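Local coordinates for malonate decarboxylase subunit alpha (Acinetobacter baumannii ATCC 17978, PDB 6MPR), which probably serves as the transferase subunit of malonate decarboxylase, moving the acyl carrier protein from acetate to malonate before decarboxylation, at residues G256-E259 and S265-H268; E259-Q264 and L409-Q414; D362-A367 and P392-D397; L484-S489 and E521-F526. All blocks are in the same frame, centred on the assembly; numbering follows the deposited sequence. Where two conformers were deposited one is given.

Contacts 1 and 3 are buried, whereas contacts 2 and 4 are only partly so. Contacts 1 and 2 both use helix 244-261: the first joins its last turns to strand 265-268, the second joins its C-terminal end to 409-414. Contacts 1 and 3 use strands 265-268 and 363-366, neighbours in one mixed sheet, and contact 4 lies where that sheet reaches its outermost strand within the chain, 524-525. The chemistry follows the place: a hydroxyl-imidazole bond in the interior for contact 1, an apolar ring contact for contact 3, a histidine-carboxylate pair for contact 2, and a lysine bound weakly and through water for contact 4.

Contact 1 of 4, residues G256-E259 and S265-H268; sequences GIYE and SLNH
Tyr258 and His268 each set the first side-chain bond anti to the carbonyl carbon (chi1 -65° and -78°), and in this way the phenol, leaving the helix, and the imidazole, leaving the strand, converge end to edge. The CB of Tyr258 already points toward the strand, while that of His268 does not, and it is the far end of the imidazole that closes the distance. Tyr258 OH and His268 NE2 are 2.7 Å apart, joined by a short hydrogen bond in which either could be the donor. Each partner lies near the plane of the other's ring.

Leu266 brings the apolar part. Its CG is wedged between the backbone N and the carbonyl carbon (chi1 73°), and its CD1 rests 3.5 Å from Tyr258 CZ and 3.4 Å from Tyr258 OH, the side chain crossing the tyrosine at about a right angle. A branched aliphatic residue suits this place because it packs against the phenol without competing for its hydroxyl. Tyrosine suits its own place by spanning the gap from helix to strand and still ending in a polar atom.

The histidine has a second grip, since ND1 is hydrogen-bonded to Glu278 OE2, and its ring meets Trp298 edge-to-face. Both imidazole nitrogens are thus satisfied in a buried setting and the ring's rotation is fixed. The nearby carboxylate may polarise the imidazole and so make NE2 the better acceptor, though the direction of the bond to the hydroxyl stays open; Glu278, His268 and Tyr258 form a buried row of polar groups beside the leucine.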
loop_
_atom_site.group_PDB
_atom_site.type_symbol
_atom_site.label_atom_id
_atom_site.label_comp_id
_atom_site.label_asym_id
_atom_site.label_seq_id
_atom_site.Cartn_x
_atom_site.Cartn_y
_atom_site.Cartn_z
ATOM N N GLY A 256 -1.253 29.345 5.191
ATOM C CA GLY A 256 -2.646 29.026 4.971
ATOM C C GLY A 256 -3.007 27.555 4.949
ATOM O O GLY A 256 -4.198 27.237 4.933
ATOM N N ILE A 257 -2.023 26.653 4.918
ATOM C CA ILE A 257 -2.303 25.218 4.920
ATOM C C ILE A 257 -1.537 24.499 6.030
ATOM O O ILE A 257 -2.143 23.861 6.903
ATOM C CB ILE A 257 -1.985 24.589 3.549
ATOM C CG1 ILE A 257 -2.685 25.361 2.410
ATOM C CG2 ILE A 257 -2.438 23.123 3.542
ATOM C CD1 ILE A 257 -2.461 24.758 1.013
ATOM N N TYR A 258 -0.202 24.574 6.006
ATOM C CA TYR A 258 0.590 23.786 6.952
ATOM C C TYR A 258 0.357 24.259 8.381
ATOM O O TYR A 258 0.069 23.456 9.279
ATOM C CB TYR A 258 2.088 23.863 6.634
ATOM C CG TYR A 258 2.537 23.256 5.315
ATOM C CD1 TYR A 258 1.636 22.645 4.446
ATOM C CD2 TYR A 258 3.880 23.294 4.951
ATOM C CE1 TYR A 258 2.078 22.094 3.236
ATOM C CE2 TYR A 258 4.316 22.743 3.766
ATOM C CZ TYR A 258 3.417 22.153 2.916
ATOM O OH TYR A 258 3.882 21.632 1.741
ATOM N N GLU A 259 0.485 25.566 8.604
ATOM C CA GLU A 259 0.218 26.122 9.924
ATOM C C GLU A 259 -1.254 25.964 10.298
ATOM O O GLU A 259 -1.583 25.561 11.419
ATOM C CB GLU A 259 0.617 27.595 9.958
ATOM C CG GLU A 259 0.523 28.191 11.364
ATOM C CD GLU A 259 0.894 29.660 11.429
ATOM O OE1 GLU A 259 1.177 30.276 10.376
ATOM O OE2 GLU A 259 0.903 30.199 12.549
ATOM N N SER A 265 3.393 15.809 8.845
ATOM C CA SER A 265 4.011 14.851 7.932
ATOM C C SER A 265 3.475 15.088 6.531
ATOM O O SER A 265 2.307 15.447 6.360
ATOM C CB SER A 265 3.727 13.410 8.372
ATOM O OG SER A 265 2.337 13.185 8.522
ATOM N N LEU A 266 4.326 14.886 5.523
ATOM C CA LEU A 266 3.903 15.284 4.185
ATOM C C LEU A 266 4.845 14.729 3.129
ATOM O O LEU A 266 5.969 14.299 3.418
ATOM C CB LEU A 266 3.832 16.816 4.061
ATOM C CG LEU A 266 5.146 17.611 4.003
ATOM C CD1 LEU A 266 4.819 19.063 3.743
ATOM C CD2 LEU A 266 6.001 17.490 5.290
ATOM N N ASN A 267 4.345 14.734 1.897
ATOM C CA ASN A 267 5.129 14.576 0.683
ATOM C C ASN A 267 4.976 15.825 -0.184
ATOM O O ASN A 267 3.895 16.421 -0.252
ATOM C CB ASN A 267 4.678 13.337 -0.083
ATOM C CG ASN A 267 5.287 13.239 -1.478
ATOM O OD1 ASN A 267 4.611 13.506 -2.480
ATOM N ND2 ASN A 267 6.556 12.819 -1.554
ATOM N N HIS A 268 6.071 16.223 -0.823
ATOM C CA HIS A 268 6.087 17.272 -1.836
ATOM C C HIS A 268 6.282 16.635 -3.202
ATOM O O HIS A 268 7.264 15.912 -3.403
ATOM C CB HIS A 268 7.244 18.254 -1.640
ATOM C CG HIS A 268 7.029 19.271 -0.570
ATOM N ND1 HIS A 268 7.985 20.215 -0.264
ATOM C CD2 HIS A 268 5.972 19.524 0.234
ATOM C CE1 HIS A 268 7.527 20.999 0.700
ATOM N NE2 HIS A 268 6.302 20.610 1.008
#

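Contact 2 of 4, residues E259-Q264 and L409-Q414; sequences EKHNVQ and LDMRLQ
The C-terminal end of helix 244-261 closes in a Schellman motif, and His261, at the end of the helix, meets Asp410 and Met411 near the end of the short helix 406-410. Asn262 takes the positive phi of the motif, with its N bonded back to Glu259 O (3.3 Å) and Val263 N probably to Tyr258 O.

The imidazole is held at its edge and on its face. His261 ND1 donates to Asp410 OD2 over 2.8 Å with an N-H...acceptor angle of 161°. The acceptor lies near the ring plane, but the carboxylate is turned 67° from the ring and receives the proton on its anti side, 28° out of its own plane. Met411, bent at chi2 and chi3, curls its methyl over one face, with CE 3.7 Å from the centroid of the His261 ring, a CH-pi contact; its sulfur stands farther off. Across the ring, Lys260 CG covers the opposite face, 3.9 Å above the plane of the His261 ring.

Histidine suits this place by offering a donor at its edge and flat faces for apolar groups, and methionine by being flexible enough to follow a face. The rings of His474 and Tyr485 also meet the imidazole, at steep angles. The whole is a helix C-terminus closed by a Schellman turn, with a histidine-carboxylate hydrogen bond tying it to the end of helix 406-410, far along the chain.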
loop_
_atom_site.group_PDB
_atom_site.type_symbol
_atom_site.label_atom_id
_atom_site.label_comp_id
_atom_site.label_asym_id
_atom_site.label_seq_id
_atom_site.Cartn_x
_atom_site.Cartn_y
_atom_site.Cartn_z
ATOM N N GLU A 259 0.485 25.566 8.604
ATOM C CA GLU A 259 0.218 26.122 9.924
ATOM C C GLU A 259 -1.254 25.964 10.298
ATOM O O GLU A 259 -1.583 25.561 11.419
ATOM C CB GLU A 259 0.617 27.595 9.958
ATOM C CG GLU A 259 0.523 28.191 11.364
ATOM C CD GLU A 259 0.894 29.660 11.429
ATOM O OE1 GLU A 259 1.177 30.276 10.376
ATOM O OE2 GLU A 259 0.903 30.199 12.549
ATOM N N LYS A 260 -2.152 26.279 9.361
ATOM C CA LYS A 260 -3.584 26.296 9.653
ATOM C C LYS A 260 -4.065 24.952 10.176
ATOM O O LYS A 260 -4.867 24.889 11.116
ATOM C CB LYS A 260 -4.371 26.680 8.393
ATOM C CG LYS A 260 -5.897 26.678 8.593
ATOM C CD LYS A 260 -6.628 27.085 7.318
ATOM C CE LYS A 260 -8.141 26.989 7.503
ATOM N NZ LYS A 260 -8.667 28.078 8.374
ATOM N N HIS A 261 -3.594 23.864 9.568
ATOM C CA HIS A 261 -4.066 22.528 9.897
ATOM C C HIS A 261 -3.068 21.712 10.700
ATOM O O HIS A 261 -3.317 20.525 10.938
ATOM C CB HIS A 261 -4.424 21.775 8.615
ATOM C CG HIS A 261 -5.415 22.495 7.762
ATOM N ND1 HIS A 261 -6.729 22.654 8.134
ATOM C CD2 HIS A 261 -5.284 23.106 6.561
ATOM C CE1 HIS A 261 -7.372 23.334 7.198
ATOM N NE2 HIS A 261 -6.518 23.615 6.231
ATOM N N ASN A 262 -1.945 22.303 11.106
ATOM C CA ASN A 262 -0.950 21.637 11.957
ATOM C C ASN A 262 -0.374 20.389 11.278
ATOM O O ASN A 262 -0.326 19.304 11.857
ATOM C CB ASN A 262 -1.559 21.300 13.319
ATOM C CG ASN A 262 -0.507 21.006 14.380
ATOM O OD1 ASN A 262 0.560 21.629 14.410
ATOM N ND2 ASN A 262 -0.803 20.042 15.254
ATOM N N VAL A 263 0.074 20.562 10.037
ATOM C CA VAL A 263 0.607 19.458 9.236
ATOM C C VAL A 263 1.966 19.050 9.790
ATOM O O VAL A 263 2.909 19.846 9.790
ATOM C CB VAL A 263 0.707 19.863 7.760
ATOM C CG1 VAL A 263 1.377 18.763 6.923
ATOM C CG2 VAL A 263 -0.682 20.222 7.214
ATOM N N GLN A 264 2.064 17.809 10.271
ATOM C CA GLN A 264 3.295 17.246 10.815
ATOM C C GLN A 264 4.077 16.419 9.812
ATOM O O GLN A 264 5.303 16.293 9.951
ATOM C CB GLN A 264 2.999 16.328 12.010
ATOM C CG GLN A 264 2.166 16.933 13.105
ATOM C CD GLN A 264 2.835 18.142 13.691
ATOM O OE1 GLN A 264 3.936 18.048 14.236
ATOM N NE2 GLN A 264 2.186 19.302 13.563
ATOM N N LEU A 409 -8.020 14.988 11.206
ATOM C CA LEU A 409 -9.276 15.304 11.885
ATOM C C LEU A 409 -9.827 16.664 11.472
ATOM O O LEU A 409 -11.047 16.865 11.485
ATOM C CB LEU A 409 -9.080 15.296 13.406
ATOM C CG LEU A 409 -8.989 13.941 14.092
ATOM C CD1 LEU A 409 -8.720 14.121 15.594
ATOM C CD2 LEU A 409 -10.296 13.197 13.864
ATOM N N ASP A 410 -8.948 17.616 11.134
ATOM C CA ASP A 410 -9.396 18.963 10.793
ATOM C C ASP A 410 -10.227 18.980 9.519
ATOM O O ASP A 410 -10.955 19.953 9.278
ATOM C CB ASP A 410 -8.190 19.897 10.651
ATOM C CG ASP A 410 -8.470 21.309 11.129
ATOM O OD1 ASP A 410 -9.404 21.506 11.948
ATOM O OD2 ASP A 410 -7.759 22.233 10.673
ATOM N N MET A 411 -10.149 17.922 8.713
ATOM C CA MET A 411 -10.945 17.794 7.502
ATOM C C MET A 411 -12.337 17.217 7.751
ATOM O O MET A 411 -13.160 17.210 6.827
ATOM C CB MET A 411 -10.208 16.910 6.492
ATOM C CG MET A 411 -8.845 17.442 6.029
ATOM S SD MET A 411 -8.914 19.005 5.096
ATOM C CE MET A 411 -8.468 20.134 6.396
ATOM N N ARG A 412 -12.614 16.729 8.958
ATOM C CA ARG A 412 -13.885 16.081 9.246
ATOM C C ARG A 412 -15.033 17.088 9.314
ATOM O O ARG A 412 -14.862 18.232 9.743
ATOM C CB ARG A 412 -13.806 15.307 10.567
ATOM C CG ARG A 412 -15.111 14.624 10.959
ATOM C CD ARG A 412 -14.962 13.681 12.148
ATOM N NE ARG A 412 -14.532 14.343 13.378
ATOM C CZ ARG A 412 -14.464 13.737 14.564
ATOM N NH1 ARG A 412 -14.835 12.463 14.688
ATOM N NH2 ARG A 412 -14.043 14.404 15.632
ATOM N N LEU A 413 -16.213 16.632 8.878
ATOM C CA LEU A 413 -17.479 17.356 8.996
ATOM C C LEU A 413 -17.622 18.064 10.341
ATOM O O LEU A 413 -17.415 17.466 11.399
ATOM C CB LEU A 413 -18.628 16.362 8.807
ATOM C CG LEU A 413 -20.074 16.845 8.906
ATOM C CD1 LEU A 413 -20.541 17.437 7.583
ATOM C CD2 LEU A 413 -20.987 15.707 9.359
ATOM N N GLN A 414 -18.003 19.338 10.294
ATOM C CA GLN A 414 -18.251 20.127 11.491
ATOM C C GLN A 414 -19.717 20.541 11.560
ATOM O O GLN A 414 -20.442 20.505 10.563
ATOM C CB GLN A 414 -17.363 21.375 11.527
ATOM C CG GLN A 414 -15.886 21.092 11.732
ATOM C CD GLN A 414 -15.096 22.370 11.927
ATOM O OE1 GLN A 414 -14.389 22.820 11.025
ATOM N NE2 GLN A 414 -15.223 22.972 13.105
#

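Contact 3 of 4, residues D362-A367 and P392-D397; sequences DLFIGA and PNMGHD
The phenyl ring of Phe364 turns one face to Met394, whose CB sits over it 3.9 Å from the ring centroid and 24° off the normal, a CH-pi contact displaced toward the rim. The closest pair of side-chain atoms is Phe364 CD1 with Met394 CB at 3.6 Å, and the two side chains cross at about a right angle. The touching is thus done by the root of the methionine.

Phe364 presents this face because CG is anti to its backbone N (chi1 167°), which carries the ring off the strand and beside the carbonyl carbon. Its CB comes up to Met394 O at 3.3 Å; that oxygen is also an acceptor for Lys428 NZ. Farther round the ring, Phe364 CD2 is 3.8 Å from Gly395 CA; this glycine, the first residue to leave helical angles, lets the backbone lie close to the ring. The opposite face of the ring lies over Gly366 N, 3.9 Å from the plane of the Phe364 ring, where the absence of a side chain lets the phenylalanine lie along its own strand.

The turn behind Met394 is tied down by His396, whose ND1 donates to Pro392 O over 2.9 Å on a lone pair in the carbonyl plane.

In the fold, strand 363-366 runs between strands 265-268 and 429-433, and helix 391-394 packs on that sheet, with Phe364 packed between them. Helix 350-359 flanks the methionine through Gln354, and the second subunit lies close by, where its Tyr359 bonds Asn393.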
loop_
_atom_site.group_PDB
_atom_site.type_symbol
_atom_site.label_atom_id
_atom_site.label_comp_id
_atom_site.label_asym_id
_atom_site.label_seq_id
_atom_site.Cartn_x
_atom_site.Cartn_y
_atom_site.Cartn_z
ATOM N N ASP A 362 0.134 13.349 6.615
ATOM C CA ASP A 362 -1.006 14.263 6.677
ATOM C C ASP A 362 -1.372 14.836 5.316
ATOM O O ASP A 362 -2.530 15.209 5.097
ATOM C CB ASP A 362 -0.696 15.458 7.591
ATOM C CG ASP A 362 -0.673 15.112 9.053
ATOM O OD1 ASP A 362 -1.263 14.088 9.466
ATOM O OD2 ASP A 362 -0.090 15.921 9.811
ATOM N N LEU A 363 -0.402 14.977 4.416
ATOM C CA LEU A 363 -0.605 15.890 3.302
ATOM C C LEU A 363 0.219 15.467 2.090
ATOM O O LEU A 363 1.354 14.989 2.226
ATOM C CB LEU A 363 -0.246 17.330 3.714
ATOM C CG LEU A 363 -0.322 18.445 2.647
ATOM C CD1 LEU A 363 -0.848 19.724 3.284
ATOM C CD2 LEU A 363 1.038 18.687 2.009
ATOM N N PHE A 364 -0.378 15.639 0.912
ATOM C CA PHE A 364 0.327 15.691 -0.354
ATOM C C PHE A 364 0.103 17.060 -0.985
ATOM O O PHE A 364 -0.987 17.633 -0.882
ATOM C CB PHE A 364 -0.161 14.586 -1.325
ATOM C CG PHE A 364 0.307 14.779 -2.739
ATOM C CD1 PHE A 364 1.633 14.578 -3.076
ATOM C CD2 PHE A 364 -0.582 15.156 -3.733
ATOM C CE1 PHE A 364 2.071 14.745 -4.367
ATOM C CE2 PHE A 364 -0.150 15.348 -5.025
ATOM C CZ PHE A 364 1.176 15.129 -5.351
ATOM N N ILE A 365 1.138 17.592 -1.626
ATOM C CA ILE A 365 1.032 18.838 -2.381
ATOM C C ILE A 365 1.847 18.687 -3.658
ATOM O O ILE A 365 2.993 18.237 -3.619
ATOM C CB ILE A 365 1.493 20.055 -1.535
ATOM C CG1 ILE A 365 1.404 21.367 -2.328
ATOM C CG2 ILE A 365 2.908 19.830 -0.995
ATOM C CD1 ILE A 365 1.344 22.595 -1.409
ATOM N N GLY A 366 1.253 19.028 -4.791
ATOM C CA GLY A 366 1.961 18.964 -6.049
ATOM C C GLY A 366 1.227 19.776 -7.090
ATOM O O GLY A 366 0.261 20.479 -6.788
ATOM N N ALA A 367 1.687 19.665 -8.327
ATOM C CA ALA A 367 1.121 20.473 -9.392
ATOM C C ALA A 367 0.602 19.582 -10.510
ATOM O O ALA A 367 0.694 18.357 -10.469
ATOM C CB ALA A 367 2.137 21.472 -9.935
ATOM N N PRO A 392 -1.470 9.578 -8.298
ATOM C CA PRO A 392 -2.792 9.128 -7.836
ATOM C C PRO A 392 -2.762 8.521 -6.445
ATOM O O PRO A 392 -3.709 8.708 -5.678
ATOM C CB PRO A 392 -3.197 8.101 -8.899
ATOM C CG PRO A 392 -2.441 8.521 -10.105
ATOM C CD PRO A 392 -1.119 8.967 -9.594
ATOM N N ASN A 393 -1.701 7.784 -6.104
ATOM C CA ASN A 393 -1.613 7.185 -4.778
ATOM C C ASN A 393 -1.394 8.244 -3.706
ATOM O O ASN A 393 -1.914 8.129 -2.594
ATOM C CB ASN A 393 -0.488 6.154 -4.749
ATOM C CG ASN A 393 -0.292 5.551 -3.369
ATOM O OD1 ASN A 393 -1.168 4.847 -2.864
ATOM N ND2 ASN A 393 0.850 5.845 -2.746
ATOM N N MET A 394 -0.634 9.284 -4.034
ATOM C CA MET A 394 -0.408 10.359 -3.079
ATOM C C MET A 394 -1.589 11.322 -3.011
ATOM O O MET A 394 -1.880 11.859 -1.930
ATOM C CB MET A 394 0.871 11.104 -3.452
ATOM C CG MET A 394 2.060 10.186 -3.687
ATOM S SD MET A 394 2.547 9.313 -2.177
ATOM C CE MET A 394 3.001 10.716 -1.194
ATOM N N GLY A 395 -2.273 11.542 -4.130
ATOM C CA GLY A 395 -3.341 12.519 -4.210
ATOM C C GLY A 395 -4.745 11.944 -4.167
ATOM O O GLY A 395 -5.564 12.213 -5.053
ATOM N N HIS A 396 -5.043 11.168 -3.131
ATOM C CA HIS A 396 -6.415 10.768 -2.868
ATOM C C HIS A 396 -6.621 10.647 -1.365
ATOM O O HIS A 396 -5.670 10.528 -0.587
ATOM C CB HIS A 396 -6.768 9.446 -3.572
ATOM C CG HIS A 396 -6.170 8.237 -2.917
ATOM N ND1 HIS A 396 -4.918 7.759 -3.242
ATOM C CD2 HIS A 396 -6.650 7.411 -1.956
ATOM C CE1 HIS A 396 -4.644 6.702 -2.495
ATOM N NE2 HIS A 396 -5.683 6.460 -1.716
ATOM N N ASP A 397 -7.885 10.710 -0.968
ATOM C CA ASP A 397 -8.280 10.459 0.405
ATOM C C ASP A 397 -8.263 8.957 0.663
ATOM O O ASP A 397 -9.080 8.224 0.091
ATOM C CB ASP A 397 -9.673 11.031 0.664
ATOM C CG ASP A 397 -10.126 10.805 2.092
ATOM O OD1 ASP A 397 -9.253 10.786 2.993
ATOM O OD2 ASP A 397 -11.345 10.648 2.309
#

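Contact 4 of 4, residues L484-S489 and E521-F526; sequences LYKASS and EGLVVF
Glu521 and Gly522, at the end of helix 512-520, both offer backbone oxygens to the ammonium group of Lys486. The first does so through water: Lys486 NZ donates to a water molecule over 3.0 Å, and the water donates to Glu521 O over 2.8 Å. Gly522 follows directly, its O receiving a weak hydrogen bond from Lys486 NZ at 3.4 Å. Glycine suits this position, where phi is 80°, and a lysine is probably apt here, since carbonyls at the C-terminal end of a helix tend to carry partial negative charge. The ammonium reaches them because the otherwise extended chain of Lys486 bends at chi3 (-54°).

Next comes Leu523, which packs against the aliphatic part of the same lysine: its CD2 is 3.6 Å from Lys486 CB and 4.1 Å from Lys486 CE. One long side chain serves both an apolar and a polar neighbour. Leu523 also rests on Leu518 and on Glu492 of helix 490-499. From Val524 the chain becomes strand 524-525, antiparallel to strand 480-482, which precedes the 3-10 turn of Lys486. The contact is thus a Schellman-type helix C-terminus, reached by a lysine weakly and through water, leading into the sheet's outermost strand within this chain.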
loop_
_atom_site.group_PDB
_atom_site.type_symbol
_atom_site.label_atom_id
_atom_site.label_comp_id
_atom_site.label_asym_id
_atom_site.label_seq_id
_atom_site.Cartn_x
_atom_site.Cartn_y
_atom_site.Cartn_z
ATOM N N LEU A 484 -11.375 23.917 -0.656
ATOM C CA LEU A 484 -12.410 23.105 -1.294
ATOM C C LEU A 484 -13.002 22.065 -0.346
ATOM O O LEU A 484 -14.163 21.675 -0.514
ATOM C CB LEU A 484 -11.841 22.418 -2.540
ATOM C CG LEU A 484 -11.330 23.278 -3.701
ATOM C CD1 LEU A 484 -10.842 22.368 -4.840
ATOM C CD2 LEU A 484 -12.389 24.281 -4.201
ATOM N N TYR A 485 -12.236 21.603 0.652
ATOM C CA TYR A 485 -12.778 20.617 1.582
ATOM C C TYR A 485 -14.007 21.133 2.311
ATOM O O TYR A 485 -14.784 20.330 2.838
ATOM C CB TYR A 485 -11.723 20.178 2.604
ATOM C CG TYR A 485 -11.435 21.144 3.734
ATOM C CD1 TYR A 485 -10.450 22.133 3.609
ATOM C CD2 TYR A 485 -12.101 21.041 4.947
ATOM C CE1 TYR A 485 -10.183 23.002 4.634
ATOM C CE2 TYR A 485 -11.830 21.911 5.990
ATOM C CZ TYR A 485 -10.869 22.884 5.826
ATOM O OH TYR A 485 -10.600 23.748 6.847
ATOM N N LYS A 486 -14.192 22.452 2.357
ATOM C CA LYS A 486 -15.308 23.062 3.058
ATOM C C LYS A 486 -16.451 23.453 2.136
ATOM O O LYS A 486 -17.483 23.908 2.631
ATOM C CB LYS A 486 -14.840 24.301 3.831
ATOM C CG LYS A 486 -14.440 24.027 5.262
ATOM C CD LYS A 486 -13.956 25.293 5.942
ATOM C CE LYS A 486 -12.849 25.963 5.145
ATOM N NZ LYS A 486 -12.291 27.141 5.862
ATOM N N ALA A 487 -16.295 23.302 0.818
ATOM C CA ALA A 487 -17.377 23.651 -0.096
ATOM C C ALA A 487 -18.644 22.883 0.271
ATOM O O ALA A 487 -18.605 21.671 0.504
ATOM C CB ALA A 487 -16.972 23.357 -1.538
ATOM N N SER A 488 -19.766 23.603 0.359
ATOM C CA SER A 488 -21.033 23.007 0.770
ATOM C C SER A 488 -21.789 22.357 -0.379
ATOM O O SER A 488 -22.664 21.519 -0.134
ATOM C CB SER A 488 -21.927 24.066 1.421
ATOM O OG SER A 488 -22.161 25.147 0.532
ATOM N N SER A 489 -21.479 22.725 -1.618
ATOM C CA SER A 489 -22.123 22.143 -2.784
ATOM C C SER A 489 -21.139 22.172 -3.938
ATOM O O SER A 489 -20.118 22.861 -3.888
ATOM C CB SER A 489 -23.395 22.897 -3.166
ATOM O OG SER A 489 -23.080 24.135 -3.783
ATOM N N GLU A 521 -16.292 34.625 4.450
ATOM C CA GLU A 521 -16.602 33.381 5.142
ATOM C C GLU A 521 -15.379 32.497 5.367
ATOM O O GLU A 521 -15.503 31.439 6.001
ATOM C CB GLU A 521 -17.676 32.620 4.357
ATOM C CG GLU A 521 -18.976 33.427 4.214
ATOM C CD GLU A 521 -20.090 32.648 3.534
ATOM O OE1 GLU A 521 -19.814 31.567 2.979
ATOM O OE2 GLU A 521 -21.246 33.120 3.554
ATOM N N GLY A 522 -14.207 32.904 4.882
ATOM C CA GLY A 522 -12.997 32.123 5.054
ATOM C C GLY A 522 -12.826 30.966 4.096
ATOM O O GLY A 522 -11.894 30.177 4.273
ATOM N N LEU A 523 -13.673 30.860 3.064
ATOM C CA LEU A 523 -13.578 29.766 2.099
ATOM C C LEU A 523 -12.521 30.013 1.026
ATOM O O LEU A 523 -12.028 29.054 0.414
ATOM C CB LEU A 523 -14.940 29.549 1.442
ATOM C CG LEU A 523 -16.064 29.060 2.349
ATOM C CD1 LEU A 523 -17.385 29.114 1.589
ATOM C CD2 LEU A 523 -15.768 27.652 2.790
ATOM N N VAL A 524 -12.187 31.273 0.774
ATOM C CA VAL A 524 -11.100 31.673 -0.104
ATOM C C VAL A 524 -10.240 32.658 0.668
ATOM O O VAL A 524 -10.772 33.520 1.373
ATOM C CB VAL A 524 -11.634 32.316 -1.404
ATOM C CG1 VAL A 524 -10.508 32.957 -2.198
ATOM C CG2 VAL A 524 -12.370 31.272 -2.240
ATOM N N VAL A 525 -8.922 32.539 0.542
ATOM C CA VAL A 525 -7.998 33.520 1.087
ATOM C C VAL A 525 -7.093 34.030 -0.025
ATOM O O VAL A 525 -6.486 33.245 -0.761
ATOM C CB VAL A 525 -7.161 32.963 2.259
ATOM C CG1 VAL A 525 -8.033 32.741 3.475
ATOM C CG2 VAL A 525 -6.443 31.686 1.863
ATOM N N PHE A 526 -7.032 35.352 -0.158
ATOM C CA PHE A 526 -6.025 36.056 -0.933
ATOM C C PHE A 526 -4.798 36.284 -0.056
ATOM O O PHE A 526 -4.873 36.140 1.166
ATOM C CB PHE A 526 -6.586 37.395 -1.414
ATOM C CG PHE A 526 -7.618 37.282 -2.517
ATOM C CD1 PHE A 526 -7.957 36.048 -3.068
ATOM C CD2 PHE A 526 -8.224 38.428 -3.037
ATOM C CE1 PHE A 526 -8.901 35.955 -4.091
ATOM C CE2 PHE A 526 -9.164 38.346 -4.058
ATOM C CZ PHE A 526 -9.498 37.103 -4.594
HETATM O O HOH W 1 -14.519 28.878 6.724
#